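Local coordinates for protein homoprotocatechuate 2,3-dioxygenase (Brevibacterium fuscum, PDB 4Z6M) that catalyses the iron(II)-dependent extradiol ring cleavage of the catechol homoprotocatechuate, inserting both atoms of molecular oxygen, at residues R211-A216 / N263-I268; D239-G244 / L256-P261; K75-R80 / F156-P161; Y20-V25 / N63-K68. The protein carries 1 engineered substitution. All coordinates share one frame; numbering follows the deposited sequence.

Contact 1: R211-A216 / N263-I268; sequences RLHHVA and NHRIEI. With FE2 (Fe (II) ion), chain E.
Arg265 meets the strand 211-216 with backbone and side chain. Its CG is anti to the backbone N (chi1 -180°), and a bend at chi3 lays the guanidinium flat on the His213 ring, planes 22° apart, with NH1 over the ring centre. Arg265 NH1 also donates to His213 O at 2.9 Å, and Arg265 NE forms a salt bridge with Glu242. A water joins His213 O to Arg265 N, so this buried carbonyl takes two donors. The His213 ring is steadied by Trp304 O at NE2 and by a 2.8 Å bond from His214 ND1 to His213 ND1. Arg265 O accepts Val215 N at 3.3 Å. Here the first and last strands of a βαβββ module of the vicinal oxygen chelate fold run in parallel. Ile266 continues the pairing on the apolar face, its CD1 4.2 Å from Val215 CB. Glu267 N donates to Val215 O (2.9 Å), and an extended side chain carries Glu267 OE1 to 2.1 Å from the iron. His214 NE2 binds this iron at 2.2 Å, its ring turned 80° to the carboxylate; with His155 they form the facial triad of two histidines and one carboxylate. Glu267 OE2 is held by His248 NE2.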
loop_
_atom_site.group_PDB
_atom_site.type_symbol
_atom_site.label_atom_id
_atom_site.label_comp_id
_atom_site.label_asym_id
_atom_site.label_seq_id
_atom_site.Cartn_x
_atom_site.Cartn_y
_atom_site.Cartn_z
ATOM N N ARG A 211 -6.524 -7.298 34.929
ATOM C CA ARG A 211 -5.285 -7.475 34.208
ATOM C C ARG A 211 -5.352 -6.581 32.977
ATOM O O ARG A 211 -6.444 -6.263 32.495
ATOM C CB ARG A 211 -5.059 -8.924 33.803
ATOM C CG ARG A 211 -4.709 -9.859 34.957
ATOM C CD ARG A 211 -4.442 -11.269 34.467
ATOM N NE ARG A 211 -5.696 -11.815 33.999
ATOM C CZ ARG A 211 -5.839 -12.795 33.124
ATOM N NH1 ARG A 211 -4.788 -13.417 32.613
ATOM N NH2 ARG A 211 -7.068 -13.150 32.769
ATOM N N LEU A 212 -4.187 -6.189 32.470
ATOM C CA LEU A 212 -4.118 -5.409 31.250
ATOM C C LEU A 212 -3.971 -6.354 30.086
ATOM O O LEU A 212 -2.998 -7.110 29.993
ATOM C CB LEU A 212 -2.943 -4.414 31.281
ATOM C CG LEU A 212 -2.673 -3.660 29.967
ATOM C CD1 LEU A 212 -3.764 -2.644 29.771
ATOM C CD2 LEU A 212 -1.281 -3.042 29.966
ATOM N N HIS A 213 -4.928 -6.308 29.157
ATOM C CA HIS A 213 -4.837 -7.174 28.000
ATOM C C HIS A 213 -3.801 -6.672 26.988
ATOM O O HIS A 213 -2.900 -7.418 26.602
ATOM C CB HIS A 213 -6.187 -7.376 27.317
ATOM C CG HIS A 213 -6.188 -8.550 26.405
ATOM N ND1 HIS A 213 -5.608 -8.527 25.157
ATOM C CD2 HIS A 213 -6.630 -9.823 26.589
ATOM C CE1 HIS A 213 -5.692 -9.719 24.613
ATOM N NE2 HIS A 213 -6.321 -10.521 25.456
ATOM N N HIS A 214 -3.919 -5.410 26.575
ATOM C CA HIS A 214 -2.924 -4.823 25.661
ATOM C C HIS A 214 -2.968 -3.331 25.636
ATOM O O HIS A 214 -3.921 -2.713 26.129
ATOM C CB HIS A 214 -3.068 -5.376 24.238
ATOM C CG HIS A 214 -4.420 -5.204 23.611
ATOM N ND1 HIS A 214 -5.402 -6.169 23.681
ATOM C CD2 HIS A 214 -4.919 -4.230 22.823
ATOM C CE1 HIS A 214 -6.453 -5.780 22.967
ATOM N NE2 HIS A 214 -6.192 -4.592 22.466
ATOM N N VAL A 215 -1.903 -2.760 25.053
ATOM C CA VAL A 215 -1.869 -1.378 24.608
ATOM C C VAL A 215 -1.764 -1.443 23.092
ATOM O O VAL A 215 -0.990 -2.246 22.571
ATOM C CB VAL A 215 -0.621 -0.667 25.191
ATOM C CG1 VAL A 215 -0.551 0.770 24.714
ATOM C CG2 VAL A 215 -0.632 -0.737 26.706
ATOM N N ALA A 216 -2.503 -0.579 22.397
ATOM C CA ALA A 216 -2.527 -0.561 20.941
ATOM C C ALA A 216 -1.996 0.729 20.357
ATOM O O ALA A 216 -2.393 1.815 20.791
ATOM C CB ALA A 216 -3.948 -0.764 20.439
ATOM N N ASN A 263 6.348 -10.129 28.340
ATOM C CA ASN A 263 5.069 -10.672 27.863
ATOM C C ASN A 263 3.926 -9.653 27.828
ATOM O O ASN A 263 2.793 -10.046 27.530
ATOM C CB ASN A 263 4.666 -11.953 28.632
ATOM C CG ASN A 263 5.764 -13.011 28.610
ATOM O OD1 ASN A 263 6.461 -13.164 27.608
ATOM N ND2 ASN A 263 5.912 -13.755 29.711
ATOM N N HIS A 264 4.187 -8.365 28.081
ATOM C CA HIS A 264 3.158 -7.347 27.838
ATOM C C HIS A 264 2.771 -7.418 26.355
ATOM O O HIS A 264 3.631 -7.424 25.481
ATOM C CB HIS A 264 3.594 -5.936 28.162
ATOM C CG HIS A 264 3.993 -5.718 29.581
ATOM N ND1 HIS A 264 3.194 -6.043 30.660
ATOM C CD2 HIS A 264 5.110 -5.161 30.092
ATOM C CE1 HIS A 264 3.813 -5.685 31.776
ATOM N NE2 HIS A 264 4.971 -5.129 31.450
ATOM N N ARG A 265 1.469 -7.466 26.088
ATOM C CA ARG A 265 0.950 -7.555 24.724
ATOM C C ARG A 265 0.733 -6.186 24.129
ATOM O O ARG A 265 0.116 -5.306 24.738
ATOM C CB ARG A 265 -0.354 -8.340 24.771
ATOM C CG ARG A 265 -1.042 -8.537 23.434
ATOM C CD ARG A 265 -2.386 -9.226 23.578
ATOM N NE ARG A 265 -2.295 -10.623 23.998
ATOM C CZ ARG A 265 -2.586 -11.103 25.210
ATOM N NH1 ARG A 265 -2.945 -10.306 26.209
ATOM N NH2 ARG A 265 -2.518 -12.418 25.412
ATOM N N ILE A 266 1.249 -6.024 22.910
ATOM C CA ILE A 266 1.076 -4.796 22.145
ATOM C C ILE A 266 0.287 -5.156 20.885
ATOM O O ILE A 266 0.638 -6.115 20.182
ATOM C CB ILE A 266 2.432 -4.183 21.749
ATOM C CG1 ILE A 266 3.277 -3.944 23.018
ATOM C CG2 ILE A 266 2.235 -2.902 20.961
ATOM C CD1 ILE A 266 2.714 -2.946 23.994
ATOM N N GLU A 267 -0.774 -4.400 20.624
ATOM C CA GLU A 267 -1.501 -4.497 19.364
ATOM C C GLU A 267 -1.010 -3.385 18.442
ATOM O O GLU A 267 -0.804 -2.240 18.873
ATOM C CB GLU A 267 -3.003 -4.357 19.588
ATOM C CG GLU A 267 -3.839 -4.616 18.353
ATOM C CD GLU A 267 -5.318 -4.469 18.566
ATOM O OE1 GLU A 267 -5.730 -4.103 19.679
ATOM O OE2 GLU A 267 -6.085 -4.701 17.588
ATOM N N ILE A 268 -0.901 -3.722 17.163
ATOM C CA ILE A 268 -0.716 -2.750 16.099
ATOM C C ILE A 268 -1.997 -2.752 15.269
ATOM O O ILE A 268 -2.559 -3.800 15.040
ATOM C CB ILE A 268 0.509 -3.079 15.211
ATOM C CG1 ILE A 268 1.709 -3.655 16.011
ATOM C CG2 ILE A 268 0.840 -1.834 14.397
ATOM C CD1 ILE A 268 2.297 -2.694 16.987
HETATM FE FE FE2 E . -7.457 -3.897 20.780
HETATM O O HOH W 1 -0.467 -7.776 28.284
HETATM O O HOH W 2 -8.414 -3.651 18.862
HETATM O O HOH W 3 -9.285 -3.608 21.892
HETATM O O HOH W 4 -8.102 -5.997 20.541
#

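Contact 2: D239-G244 / L256-P261; sequences DRIERG and LYILDP
Tyr257 O receives two amides from segment 239-244: Glu242 N at 2.9 Å and, weakly, Arg243 N at 3.3 Å. Arg243 O answers with a bond from Tyr257 N (2.9 Å), and Arg240 O takes Leu259 N. The extended Arg243 side chain runs beside Tyr257 and puts NH1 3.6 Å from Tyr257 CE2 with the planes 28° apart. Arg240 folds back instead: bends at chi2 and chi3 set one guanidinium face over Leu259 CB, and Arg240 NH2 donates in the plane of the group to Asp260 O at 2.8 Å. A water links its NE to Leu259 O. Away from Arg243 and Tyr257, Ile241 CG2 meets Leu256 CD1 at 3.9 Å, two methyl groups of aliphatic side chains suited to a buried sheet face. Gly244 adopts backbone angles (phi 111°, psi -167°) at which a CB would press on the preceding carbonyl, so glycine suits the position just after the corner at Arg243. In the next shell Asn263 OD1 also holds Arg240 NH2, Ser303 binds the Glu242 carboxylate, and Trp304 packs on both Arg243 and Tyr257. The doubled pairing of Glu242 and Arg243 with Tyr257 is a classic beta bulge in an antiparallel pair beside the iron site.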
loop_
_atom_site.group_PDB
_atom_site.type_symbol
_atom_site.label_atom_id
_atom_site.label_comp_id
_atom_site.label_asym_id
_atom_site.label_seq_id
_atom_site.Cartn_x
_atom_site.Cartn_y
_atom_site.Cartn_z
ATOM N N ASP A 239 8.426 -16.064 17.203
ATOM C CA ASP A 239 7.732 -16.588 18.363
ATOM C C ASP A 239 7.099 -15.534 19.250
ATOM O O ASP A 239 6.271 -15.869 20.099
ATOM C CB ASP A 239 8.623 -17.537 19.167
ATOM C CG ASP A 239 9.924 -16.920 19.644
ATOM O OD1 ASP A 239 10.510 -16.055 18.970
ATOM O OD2 ASP A 239 10.412 -17.411 20.694
ATOM N N ARG A 240 7.483 -14.274 19.065
ATOM C CA ARG A 240 6.890 -13.171 19.806
ATOM C C ARG A 240 5.762 -12.494 19.022
ATOM O O ARG A 240 5.168 -11.555 19.494
ATOM C CB ARG A 240 7.979 -12.144 20.161
ATOM C CG ARG A 240 9.228 -12.718 20.830
ATOM C CD ARG A 240 8.896 -13.566 22.050
ATOM N NE ARG A 240 8.415 -12.749 23.142
ATOM C CZ ARG A 240 7.901 -13.234 24.269
ATOM N NH1 ARG A 240 7.670 -14.535 24.390
ATOM N NH2 ARG A 240 7.542 -12.414 25.240
ATOM N N ILE A 241 5.446 -13.021 17.848
ATOM C CA ILE A 241 4.189 -12.690 17.166
ATOM C C ILE A 241 3.134 -13.631 17.719
ATOM O O ILE A 241 3.202 -14.840 17.508
ATOM C CB ILE A 241 4.298 -12.879 15.650
ATOM C CG1 ILE A 241 5.378 -11.980 15.046
ATOM C CG2 ILE A 241 2.948 -12.646 14.978
ATOM C CD1 ILE A 241 5.681 -12.265 13.602
ATOM N N GLU A 242 2.193 -13.083 18.478
ATOM C CA GLU A 242 1.229 -13.936 19.175
ATOM C C GLU A 242 0.089 -14.340 18.244
ATOM O O GLU A 242 -0.335 -15.494 18.255
ATOM C CB GLU A 242 0.663 -13.206 20.402
ATOM C CG GLU A 242 -0.194 -14.110 21.275
ATOM C CD GLU A 242 -1.088 -13.383 22.248
ATOM O OE1 GLU A 242 -1.463 -12.243 21.981
ATOM O OE2 GLU A 242 -1.402 -13.988 23.303
ATOM N N ARG A 243 -0.444 -13.378 17.492
ATOM C CA ARG A 243 -1.689 -13.586 16.757
ATOM C C ARG A 243 -1.771 -12.552 15.658
ATOM O O ARG A 243 -1.587 -11.357 15.906
ATOM C CB ARG A 243 -2.880 -13.418 17.693
ATOM C CG ARG A 243 -4.239 -13.461 17.020
ATOM C CD ARG A 243 -5.400 -13.258 17.977
ATOM N NE ARG A 243 -6.561 -12.941 17.162
ATOM C CZ ARG A 243 -7.531 -12.089 17.479
ATOM N NH1 ARG A 243 -7.635 -11.607 18.706
ATOM N NH2 ARG A 243 -8.427 -11.782 16.565
ATOM N N GLY A 244 -2.103 -13.008 14.463
ATOM C CA GLY A 244 -2.293 -12.118 13.324
ATOM C C GLY A 244 -1.188 -12.305 12.294
ATOM O O GLY A 244 -0.442 -13.294 12.323
ATOM N N LEU A 256 -2.458 -6.715 14.526
ATOM C CA LEU A 256 -1.394 -7.648 14.853
ATOM C C LEU A 256 -1.203 -7.617 16.360
ATOM O O LEU A 256 -1.265 -6.536 16.936
ATOM C CB LEU A 256 -0.081 -7.225 14.183
ATOM C CG LEU A 256 1.156 -8.091 14.464
ATOM C CD1 LEU A 256 0.995 -9.494 13.908
ATOM C CD2 LEU A 256 2.395 -7.396 13.960
ATOM N N TYR A 257 -0.975 -8.766 17.002
ATOM C CA TYR A 257 -0.586 -8.779 18.415
ATOM C C TYR A 257 0.804 -9.390 18.587
ATOM O O TYR A 257 1.070 -10.483 18.088
ATOM C CB TYR A 257 -1.582 -9.570 19.273
ATOM C CG TYR A 257 -2.987 -9.018 19.220
ATOM C CD1 TYR A 257 -3.415 -7.989 20.059
ATOM C CD2 TYR A 257 -3.897 -9.516 18.282
ATOM C CE1 TYR A 257 -4.707 -7.504 19.996
ATOM C CE2 TYR A 257 -5.165 -9.028 18.211
ATOM C CZ TYR A 257 -5.570 -8.026 19.064
ATOM O OH TYR A 257 -6.843 -7.577 18.949
ATOM N N ILE A 258 1.666 -8.675 19.306
ATOM C CA ILE A 258 3.007 -9.109 19.584
ATOM C C ILE A 258 3.254 -9.022 21.092
ATOM O O ILE A 258 2.497 -8.369 21.830
ATOM C CB ILE A 258 4.054 -8.304 18.771
ATOM C CG1 ILE A 258 4.016 -6.832 19.149
ATOM C CG2 ILE A 258 3.811 -8.505 17.271
ATOM C CD1 ILE A 258 4.967 -5.955 18.375
ATOM N N LEU A 259 4.331 -9.659 21.525
ATOM C CA LEU A 259 4.654 -9.756 22.957
ATOM C C LEU A 259 6.011 -9.124 23.255
ATOM O O LEU A 259 6.993 -9.506 22.660
ATOM C CB LEU A 259 4.654 -11.215 23.426
ATOM C CG LEU A 259 3.343 -11.958 23.200
ATOM C CD1 LEU A 259 3.549 -13.416 23.494
ATOM C CD2 LEU A 259 2.200 -11.382 24.015
ATOM N N ASP A 260 6.049 -8.214 24.221
ATOM C CA ASP A 260 7.315 -7.587 24.647
ATOM C C ASP A 260 8.113 -8.555 25.541
ATOM O O ASP A 260 7.644 -9.665 25.820
ATOM C CB ASP A 260 7.061 -6.189 25.242
ATOM C CG ASP A 260 6.868 -6.165 26.761
ATOM O OD1 ASP A 260 6.709 -7.236 27.390
ATOM O OD2 ASP A 260 6.883 -5.032 27.322
ATOM N N PRO A 261 9.306 -8.143 25.996
ATOM C CA PRO A 261 10.145 -9.082 26.734
ATOM C C PRO A 261 9.570 -9.581 28.063
ATOM O O PRO A 261 9.965 -10.652 28.513
ATOM C CB PRO A 261 11.461 -8.314 26.893
ATOM C CG PRO A 261 11.501 -7.457 25.658
ATOM C CD PRO A 261 10.081 -6.986 25.520
HETATM O O HOH W 5 9.644 -9.905 23.154
#

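Contact 3: K75-R80 / F156-P161; sequences KAMAFR and FNQVTP
Met77 reaches across from its strand to Phe156, and its side chain runs along the ring to Gln158. Met77 CB sits over one face of the Phe156 ring, 4.0 Å from the centroid, a CH-pi contact. With chi1 at 46°, CG is held between the backbone N and the carbonyl carbon, and the chain slides past the ring in the opposite direction to it. Met77 SD then stands obliquely to the same face, 5.4 Å from the centroid, in a Met-aromatic contact. A final bend at chi3 turns the methyl group back, so that Met77 CE touches Phe156 CB at 3.4 Å and lies 3.7 Å from Gln158 OE1. The unbranched, flexible methionine suits this task, since it can follow both an aromatic face and the flank of a glutamine. Gln158 OE1 is itself satisfied by the hydroxyls of Tyr126 and Thr202, so a polar group can be buried against a thioether. The rim of Phe156 is occupied as well: its CZ is 3.7 Å from Ala78 O, which lies in the ring plane, and its edge points at the face of Phe79 with the planes at 86° and the centroids 5.5 Å apart. The strands, from different sheets, cross at -132° with 9.8 Å between their axes. This is side-chain packing, T-shaped aromatic pair included, between the second βαβββ module of the N-terminal half and the first of the C-terminal half.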
loop_
_atom_site.group_PDB
_atom_site.type_symbol
_atom_site.label_atom_id
_atom_site.label_comp_id
_atom_site.label_asym_id
_atom_site.label_seq_id
_atom_site.Cartn_x
_atom_site.Cartn_y
_atom_site.Cartn_z
ATOM N N LYS A 75 1.529 -0.051 35.621
ATOM C CA LYS A 75 1.540 0.901 36.737
ATOM C C LYS A 75 0.453 1.960 36.621
ATOM O O LYS A 75 -0.152 2.342 37.626
ATOM C CB LYS A 75 2.934 1.547 36.881
ATOM C CG LYS A 75 3.095 2.430 38.095
ATOM C CD LYS A 75 4.545 2.665 38.449
ATOM C CE LYS A 75 4.616 3.616 39.642
ATOM N NZ LYS A 75 5.890 3.476 40.382
ATOM N N ALA A 76 0.167 2.411 35.387
ATOM C CA ALA A 76 -0.898 3.395 35.184
ATOM C C ALA A 76 -1.307 3.426 33.735
ATOM O O ALA A 76 -0.459 3.347 32.837
ATOM C CB ALA A 76 -0.449 4.781 35.587
ATOM N N MET A 77 -2.614 3.539 33.526
ATOM C CA MET A 77 -3.165 3.854 32.213
ATOM C C MET A 77 -3.771 5.232 32.288
ATOM O O MET A 77 -4.618 5.498 33.136
ATOM C CB MET A 77 -4.166 2.771 31.759
ATOM C CG MET A 77 -5.165 2.331 32.771
ATOM S SD MET A 77 -5.981 0.750 32.399
ATOM C CE MET A 77 -6.214 0.851 30.760
ATOM N N ALA A 78 -3.256 6.145 31.452
ATOM C CA ALA A 78 -3.518 7.566 31.597
ATOM C C ALA A 78 -4.384 8.073 30.475
ATOM O O ALA A 78 -4.136 7.773 29.288
ATOM C CB ALA A 78 -2.214 8.359 31.633
ATOM N N PHE A 79 -5.366 8.891 30.858
ATOM C CA PHE A 79 -6.244 9.593 29.937
ATOM C C PHE A 79 -6.044 11.085 30.114
ATOM O O PHE A 79 -5.957 11.575 31.239
ATOM C CB PHE A 79 -7.698 9.257 30.251
ATOM C CG PHE A 79 -8.012 7.797 30.134
ATOM C CD1 PHE A 79 -8.405 7.250 28.937
ATOM C CD2 PHE A 79 -7.895 6.952 31.230
ATOM C CE1 PHE A 79 -8.690 5.898 28.814
ATOM C CE2 PHE A 79 -8.182 5.584 31.126
ATOM C CZ PHE A 79 -8.567 5.057 29.907
ATOM N N ARG A 80 -5.929 11.800 28.995
ATOM C CA ARG A 80 -5.892 13.254 29.049
ATOM C C ARG A 80 -7.301 13.816 29.127
ATOM O O ARG A 80 -8.211 13.321 28.456
ATOM C CB ARG A 80 -5.125 13.832 27.874
ATOM C CG ARG A 80 -4.662 15.253 28.122
ATOM C CD ARG A 80 -3.804 15.834 27.020
ATOM N NE ARG A 80 -3.261 17.097 27.454
ATOM C CZ ARG A 80 -2.913 18.110 26.674
ATOM N NH1 ARG A 80 -3.002 18.041 25.356
ATOM N NH2 ARG A 80 -2.477 19.217 27.234
ATOM N N PHE A 156 -6.336 1.229 25.014
ATOM C CA PHE A 156 -6.041 0.180 25.964
ATOM C C PHE A 156 -7.106 -0.893 25.883
ATOM O O PHE A 156 -8.215 -0.654 25.400
ATOM C CB PHE A 156 -6.055 0.734 27.402
ATOM C CG PHE A 156 -5.253 2.006 27.592
ATOM C CD1 PHE A 156 -3.903 2.076 27.238
ATOM C CD2 PHE A 156 -5.855 3.131 28.140
ATOM C CE1 PHE A 156 -3.183 3.231 27.464
ATOM C CE2 PHE A 156 -5.132 4.287 28.358
ATOM C CZ PHE A 156 -3.811 4.329 28.010
ATOM N N ASN A 157 -6.795 -2.069 26.421
ATOM C CA ASN A 157 -7.796 -3.121 26.566
ATOM C C ASN A 157 -7.562 -3.815 27.911
ATOM O O ASN A 157 -6.443 -4.225 28.199
ATOM C CB ASN A 157 -7.719 -4.101 25.392
ATOM C CG ASN A 157 -8.839 -5.123 25.404
ATOM O OD1 ASN A 157 -9.008 -5.867 26.365
ATOM N ND2 ASN A 157 -9.621 -5.159 24.317
ATOM N N GLN A 158 -8.619 -3.873 28.722
ATOM C CA GLN A 158 -8.599 -4.348 30.116
ATOM C C GLN A 158 -9.329 -5.674 30.241
ATOM O O GLN A 158 -10.422 -5.830 29.697
ATOM C CB GLN A 158 -9.325 -3.325 30.966
ATOM C CG GLN A 158 -8.748 -1.926 30.889
ATOM C CD GLN A 158 -9.591 -0.896 31.584
ATOM O OE1 GLN A 158 -9.856 0.178 31.068
ATOM N NE2 GLN A 158 -10.031 -1.228 32.780
ATOM N N VAL A 159 -8.763 -6.613 30.985
ATOM C CA VAL A 159 -9.470 -7.838 31.325
ATOM C C VAL A 159 -10.153 -7.664 32.684
ATOM O O VAL A 159 -9.512 -7.309 33.677
ATOM C CB VAL A 159 -8.528 -9.060 31.386
ATOM C CG1 VAL A 159 -9.342 -10.331 31.552
ATOM C CG2 VAL A 159 -7.606 -9.173 30.182
ATOM N N THR A 160 -11.454 -7.945 32.715
ATOM C CA THR A 160 -12.266 -7.735 33.904
ATOM C C THR A 160 -13.340 -8.842 33.940
ATOM O O THR A 160 -13.824 -9.265 32.896
ATOM C CB THR A 160 -12.871 -6.297 33.930
ATOM O OG1 THR A 160 -13.326 -5.974 35.246
ATOM C CG2 THR A 160 -14.015 -6.129 32.959
ATOM N N PRO A 161 -13.705 -9.335 35.139
ATOM C CA PRO A 161 -14.558 -10.557 35.153
ATOM C C PRO A 161 -16.023 -10.317 34.800
ATOM O O PRO A 161 -16.668 -11.239 34.301
ATOM C CB PRO A 161 -14.402 -11.088 36.582
ATOM C CG PRO A 161 -13.938 -9.900 37.363
ATOM C CD PRO A 161 -13.089 -9.073 36.445
#

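Contact 4: Y20-V25 / N63-K68; sequences YAELVV and NLVLTK
Leu64 and Leu66 fit as bumps into the spaces between Ala21, Leu23 and Val25 on the apolar face of two parallel strands. Leu64 CG is anti to the backbone N (chi1 -174°), which swings CD1 toward the neighbouring strand; there it lies over the small Ala21, 4.3 Å from its CB, and against Leu23 CD1 at 3.9 Å. The alanine is short enough to make the hollow this methyl fills. One step on, Leu66 CD2 is lodged between Leu23 CB (4.4 Å) and Val25 CG1 (4.3 Å). Tyr35 of the helix 28-38 covers Leu23, Leu64 and Leu66 from that side. On the other face Val65 is the wedge: CG2 leans on Tyr20 CD2 at 4.1 Å while its CB meets Glu22 CG at 4.0 Å, the branched residue filling the gap between a ring and an extended chain. Beyond it Glu22 reaches obliquely across to Thr67, whose OG1 donates to the anti lone pair of OE2 at 2.7 Å. Arg117 forms a salt bridge with OE1, so both carboxylate oxygens are gripped; Gln50 NE2 bonds to Thr67 OG1 and helps to place it. The backbones exchange five hydrogen bonds, among them Leu23 N to Val65 O at 2.8 Å. Strand 15-25 and strand 64-68 are the first and last strands of a βαβββ module, paired in parallel as in the glyoxalase superfamily.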
loop_
_atom_site.group_PDB
_atom_site.type_symbol
_atom_site.label_atom_id
_atom_site.label_comp_id
_atom_site.label_asym_id
_atom_site.label_seq_id
_atom_site.Cartn_x
_atom_site.Cartn_y
_atom_site.Cartn_z
ATOM N N TYR A 20 -1.287 7.792 27.554
ATOM C CA TYR A 20 -0.070 6.991 27.712
ATOM C C TYR A 20 -0.319 5.876 28.693
ATOM O O TYR A 20 -1.255 5.947 29.490
ATOM C CB TYR A 20 1.155 7.849 28.147
ATOM C CG TYR A 20 1.198 8.251 29.619
ATOM C CD1 TYR A 20 0.640 9.443 30.047
ATOM C CD2 TYR A 20 1.833 7.450 30.560
ATOM C CE1 TYR A 20 0.689 9.828 31.387
ATOM C CE2 TYR A 20 1.878 7.827 31.895
ATOM C CZ TYR A 20 1.293 8.999 32.310
ATOM O OH TYR A 20 1.359 9.326 33.654
ATOM N N ALA A 21 0.529 4.850 28.619
ATOM C CA ALA A 21 0.610 3.848 29.677
ATOM C C ALA A 21 1.999 3.878 30.297
ATOM O O ALA A 21 2.985 4.095 29.612
ATOM C CB ALA A 21 0.301 2.454 29.171
ATOM N N GLU A 22 2.052 3.594 31.599
ATOM C CA GLU A 22 3.308 3.323 32.302
ATOM C C GLU A 22 3.349 1.827 32.612
ATOM O O GLU A 22 2.481 1.318 33.342
ATOM C CB GLU A 22 3.400 4.149 33.598
ATOM C CG GLU A 22 4.738 3.945 34.289
ATOM C CD GLU A 22 4.927 4.727 35.573
ATOM O OE1 GLU A 22 3.969 5.375 36.068
ATOM O OE2 GLU A 22 6.089 4.726 36.068
ATOM N N LEU A 23 4.303 1.135 31.996
ATOM C CA LEU A 23 4.551 -0.280 32.195
ATOM C C LEU A 23 5.801 -0.473 33.024
ATOM O O LEU A 23 6.844 0.096 32.711
ATOM C CB LEU A 23 4.718 -0.999 30.854
ATOM C CG LEU A 23 3.531 -0.952 29.886
ATOM C CD1 LEU A 23 3.919 -1.656 28.594
ATOM C CD2 LEU A 23 2.280 -1.579 30.469
ATOM N N VAL A 24 5.711 -1.341 34.034
ATOM C CA VAL A 24 6.895 -1.804 34.736
ATOM C C VAL A 24 7.482 -2.957 33.956
ATOM O O VAL A 24 6.770 -3.879 33.531
ATOM C CB VAL A 24 6.596 -2.201 36.196
ATOM C CG1 VAL A 24 7.857 -2.701 36.874
ATOM C CG2 VAL A 24 6.024 -1.003 36.951
ATOM N N VAL A 25 8.785 -2.869 33.735
ATOM C CA VAL A 25 9.570 -3.869 33.000
ATOM C C VAL A 25 10.738 -4.331 33.863
ATOM O O VAL A 25 11.182 -3.596 34.731
ATOM C CB VAL A 25 10.077 -3.316 31.650
ATOM C CG1 VAL A 25 8.893 -2.877 30.802
ATOM C CG2 VAL A 25 11.076 -2.173 31.848
ATOM N N ASN A 63 3.814 8.625 24.984
ATOM C CA ASN A 63 2.710 7.663 24.934
ATOM C C ASN A 63 2.989 6.401 25.751
ATOM O O ASN A 63 2.070 5.587 25.964
ATOM C CB ASN A 63 2.407 7.239 23.512
ATOM C CG ASN A 63 1.967 8.382 22.622
ATOM O OD1 ASN A 63 2.569 8.614 21.563
ATOM N ND2 ASN A 63 0.930 9.095 23.027
ATOM N N LEU A 64 4.242 6.200 26.159
ATOM C CA LEU A 64 4.619 4.975 26.840
ATOM C C LEU A 64 5.792 5.299 27.752
ATOM O O LEU A 64 6.778 5.878 27.308
ATOM C CB LEU A 64 4.985 3.882 25.843
ATOM C CG LEU A 64 5.263 2.493 26.372
ATOM C CD1 LEU A 64 4.024 1.890 27.031
ATOM C CD2 LEU A 64 5.730 1.588 25.243
ATOM N N VAL A 65 5.666 4.948 29.030
ATOM C CA VAL A 65 6.763 5.036 29.986
ATOM C C VAL A 65 7.116 3.622 30.397
ATOM O O VAL A 65 6.257 2.874 30.891
ATOM C CB VAL A 65 6.390 5.872 31.228
ATOM C CG1 VAL A 65 7.617 6.031 32.127
ATOM C CG2 VAL A 65 5.870 7.228 30.807
ATOM N N LEU A 66 8.373 3.244 30.195
ATOM C CA LEU A 66 8.890 1.967 30.677
ATOM C C LEU A 66 9.658 2.262 31.961
ATOM O O LEU A 66 10.611 3.046 31.953
ATOM C CB LEU A 66 9.822 1.324 29.655
ATOM C CG LEU A 66 9.279 1.199 28.234
ATOM C CD1 LEU A 66 10.353 0.628 27.321
ATOM C CD2 LEU A 66 7.992 0.381 28.208
ATOM N N THR A 67 9.234 1.647 33.067
ATOM C CA THR A 67 9.825 1.888 34.388
ATOM C C THR A 67 10.410 0.580 34.884
ATOM O O THR A 67 9.711 -0.411 34.979
ATOM C CB THR A 67 8.775 2.444 35.361
ATOM O OG1 THR A 67 8.335 3.725 34.915
ATOM C CG2 THR A 67 9.320 2.557 36.773
ATOM N N LYS A 68 11.685 0.582 35.246
ATOM C CA LYS A 68 12.319 -0.598 35.788
ATOM C C LYS A 68 11.695 -0.935 37.147
ATOM O O LYS A 68 11.500 -0.059 37.982
ATOM C CB LYS A 68 13.814 -0.338 35.968
ATOM C CG LYS A 68 14.632 -1.510 36.482
ATOM C CD LYS A 68 16.068 -1.032 36.702
ATOM C CE LYS A 68 16.871 -2.036 37.511
ATOM N NZ LYS A 68 16.760 -3.416 36.951
#

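Overall arrangement
Contacts 1 and 4 are counterparts, each pairing the first and fourth strands of one βαβββ module; their centres lie 12 Å apart, and His264 NE2 meets Val24 O at 3.0 Å between them. Contact 3 joins the other modules of the two halves through side chains: its strand 75-80 adjoins 20-25 of contact 4, and its strand 156-161 adjoins 211-216 of contact 1. Contact 2 extends the sheet of contact 1 beyond 263-268, centres 9 Å apart, tied by the pair Arg265 NE to Glu242 OE1 at 2.7 Å. The iron belongs to contact 1; the side chain of Tyr257 is about 4 Å from it, Phe156 about 8 Å and Ala21 about 13 Å.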